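Local coordinates for protein metallocarboxypeptidase (Trypanosoma cruzi, PDB 3DWC) that probably removes single amino acids from the C-terminal end of peptides, with broad specificity except for proline, as a metal-dependent M32 carboxypeptidase, at residues H153-L158 / E369-D374. Numbering follows the deposited sequence.
Sequences HPYEAL and ERDLMD
Met373 reaches across to Tyr155 and fills the apolar centre, its CG 3.5 Å from Tyr155 CB. Its chain, bent at chi2 and chi3, turns SD on to Leu158, where it lies 4.0 Å from CD1; Pro154 CB adds a looser contact to CG. With CG of Tyr155 anti to the backbone N (chi1 -169°), the ring is carried out over the neighbouring helix and lays one face on the backbone at Arg370: CA stands 4.3 Å from the ring centroid, a CH-pi contact. At the far end of the ring, Tyr155 OH donates to the anti lone pair of Glu369 OE1, at 2.6 Å, with the carboxylate almost perpendicular to the ring. Gly418 N also hydrogen-bonds OE1, and Trp412 NE1 hydrogen-bonds OE2, so the buried carboxylate is gripped at both oxygens. At the more exposed edge, His153 NE2 donates to Asp374 OD1 (2.8 Å); the nearly straight bond lies in the imidazole plane and reaches OD1 from its syn side, 33° out of the Asp374 carboxylate plane. The other ring nitrogen, ND1, accepts from Tyr155 N at 3.1 Å; the imidazole thus caps the start of helix 154-162 and ties it to Asp374, its two bonds fixing the ring's rotation. Residues 154-158, opening helix 154-162, and 369-374, late in helix 358-374, have N-to-C directions 132° apart, away from the metal site. Helix 125-147 packs against Met373 through Phe139 and Leu158 through Glu142, while helix 168-196 brings Leu168 to His153 and Tyr155 and supplies Asp172, the salt-bridge partner of Arg370.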
loop_
_atom_site.group_PDB
_atom_site.type_symbol
_atom_site.label_atom_id
_atom_site.label_comp_id
_atom_site.label_asym_id
_atom_site.label_seq_id
_atom_site.Cartn_x
_atom_site.Cartn_y
_atom_site.Cartn_z
ATOM N N HIS B 153 -14.028 -22.617 -30.516
ATOM C CA HIS B 153 -12.860 -22.171 -31.250
ATOM C C HIS B 153 -11.814 -21.631 -30.240
ATOM O O HIS B 153 -12.169 -20.902 -29.318
ATOM C CB HIS B 153 -13.306 -21.084 -32.233
ATOM C CG HIS B 153 -12.225 -20.620 -33.154
ATOM N ND1 HIS B 153 -10.984 -20.214 -32.706
ATOM C CD2 HIS B 153 -12.195 -20.504 -34.504
ATOM C CE1 HIS B 153 -10.233 -19.869 -33.736
ATOM N NE2 HIS B 153 -10.944 -20.038 -34.841
ATOM N N PRO B 154 -10.539 -22.039 -30.354
ATOM C CA PRO B 154 -9.511 -21.527 -29.424
ATOM C C PRO B 154 -9.579 -20.031 -29.087
ATOM O O PRO B 154 -9.468 -19.672 -27.915
ATOM C CB PRO B 154 -8.191 -21.843 -30.136
ATOM C CG PRO B 154 -8.566 -22.638 -31.401
ATOM C CD PRO B 154 -9.981 -23.051 -31.272
ATOM N N TYR B 155 -9.750 -19.179 -30.102
ATOM C CA TYR B 155 -9.855 -17.728 -29.908
ATOM C C TYR B 155 -11.095 -17.381 -29.087
ATOM O O TYR B 155 -11.046 -16.529 -28.230
ATOM C CB TYR B 155 -9.887 -16.978 -31.252
ATOM C CG TYR B 155 -9.723 -15.466 -31.142
ATOM C CD1 TYR B 155 -8.751 -14.898 -30.329
ATOM C CD2 TYR B 155 -10.537 -14.614 -31.853
ATOM C CE1 TYR B 155 -8.601 -13.515 -30.230
ATOM C CE2 TYR B 155 -10.403 -13.223 -31.755
ATOM C CZ TYR B 155 -9.440 -12.682 -30.951
ATOM O OH TYR B 155 -9.333 -11.307 -30.855
ATOM N N GLU B 156 -12.205 -18.045 -29.349
ATOM C CA GLU B 156 -13.380 -17.891 -28.515
ATOM C C GLU B 156 -13.095 -18.223 -27.040
ATOM O O GLU B 156 -13.537 -17.513 -26.140
ATOM C CB GLU B 156 -14.543 -18.734 -29.030
ATOM C CG GLU B 156 -15.818 -18.432 -28.288
ATOM C CD GLU B 156 -17.034 -19.065 -28.903
ATOM O OE1 GLU B 156 -17.874 -19.566 -28.119
ATOM O OE2 GLU B 156 -17.173 -19.017 -30.147
ATOM N N ALA B 157 -12.365 -19.308 -26.798
ATOM C CA ALA B 157 -11.971 -19.690 -25.427
ATOM C C ALA B 157 -11.152 -18.578 -24.783
ATOM O O ALA B 157 -11.262 -18.328 -23.568
ATOM C CB ALA B 157 -11.204 -21.038 -25.434
ATOM N N LEU B 158 -10.368 -17.864 -25.591
ATOM C CA LEU B 158 -9.539 -16.779 -25.086
ATOM C C LEU B 158 -10.354 -15.490 -24.850
ATOM O O LEU B 158 -10.222 -14.845 -23.810
ATOM C CB LEU B 158 -8.339 -16.529 -25.996
ATOM C CG LEU B 158 -7.228 -17.612 -25.987
ATOM C CD1 LEU B 158 -6.304 -17.427 -27.185
ATOM C CD2 LEU B 158 -6.411 -17.600 -24.694
ATOM N N GLU B 369 -5.726 -10.913 -34.802
ATOM C CA GLU B 369 -5.766 -11.925 -33.738
ATOM C C GLU B 369 -6.538 -13.169 -34.147
ATOM O O GLU B 369 -6.073 -14.303 -33.997
ATOM C CB GLU B 369 -6.380 -11.332 -32.457
ATOM C CG GLU B 369 -5.438 -10.423 -31.705
ATOM C CD GLU B 369 -5.903 -10.120 -30.307
ATOM O OE1 GLU B 369 -7.054 -10.479 -29.942
ATOM O OE2 GLU B 369 -5.117 -9.488 -29.577
ATOM N N ARG B 370 -7.738 -12.933 -34.652
ATOM C CA ARG B 370 -8.587 -13.987 -35.197
ATOM C C ARG B 370 -7.881 -14.795 -36.302
ATOM O O ARG B 370 -7.925 -16.037 -36.309
ATOM C CB ARG B 370 -9.896 -13.370 -35.716
ATOM C CG ARG B 370 -10.939 -14.373 -36.209
ATOM C CD ARG B 370 -11.959 -13.684 -37.112
ATOM N NE ARG B 370 -11.338 -12.985 -38.249
ATOM C CZ ARG B 370 -11.953 -12.106 -39.050
ATOM N NH1 ARG B 370 -13.234 -11.788 -38.875
ATOM N NH2 ARG B 370 -11.283 -11.542 -40.048
ATOM N N ASP B 371 -7.237 -14.084 -37.220
ATOM C CA ASP B 371 -6.598 -14.708 -38.381
ATOM C C ASP B 371 -5.352 -15.512 -38.008
ATOM O O ASP B 371 -5.049 -16.514 -38.662
ATOM C CB ASP B 371 -6.227 -13.660 -39.435
ATOM C CG ASP B 371 -7.426 -13.200 -40.278
ATOM O OD1 ASP B 371 -8.530 -13.794 -40.157
ATOM O OD2 ASP B 371 -7.240 -12.254 -41.093
ATOM N N LEU B 372 -4.622 -15.072 -36.990
ATOM C CA LEU B 372 -3.427 -15.803 -36.527
ATOM C C LEU B 372 -3.848 -17.121 -35.854
ATOM O O LEU B 372 -3.344 -18.185 -36.157
ATOM C CB LEU B 372 -2.588 -14.945 -35.564
ATOM C CG LEU B 372 -1.772 -13.788 -36.148
ATOM C CD1 LEU B 372 -1.419 -12.806 -35.059
ATOM C CD2 LEU B 372 -0.464 -14.288 -36.871
ATOM N N MET B 373 -4.797 -17.013 -34.946
ATOM C CA MET B 373 -5.394 -18.136 -34.232
ATOM C C MET B 373 -5.963 -19.179 -35.230
ATOM O O MET B 373 -5.803 -20.393 -35.033
ATOM C CB MET B 373 -6.510 -17.565 -33.320
ATOM C CG MET B 373 -6.575 -18.068 -31.881
ATOM S SD MET B 373 -5.058 -18.220 -30.898
ATOM C CE MET B 373 -4.109 -16.809 -31.401
ATOM N N ASP B 374 -6.607 -18.680 -36.295
ATOM C CA ASP B 374 -7.187 -19.489 -37.395
ATOM C C ASP B 374 -6.184 -20.221 -38.276
ATOM O O ASP B 374 -6.555 -21.159 -38.967
ATOM C CB ASP B 374 -7.977 -18.588 -38.374
ATOM C CG ASP B 374 -9.480 -18.714 -38.230
ATOM O OD1 ASP B 374 -9.947 -19.551 -37.421
ATOM O OD2 ASP B 374 -10.202 -17.964 -38.939
#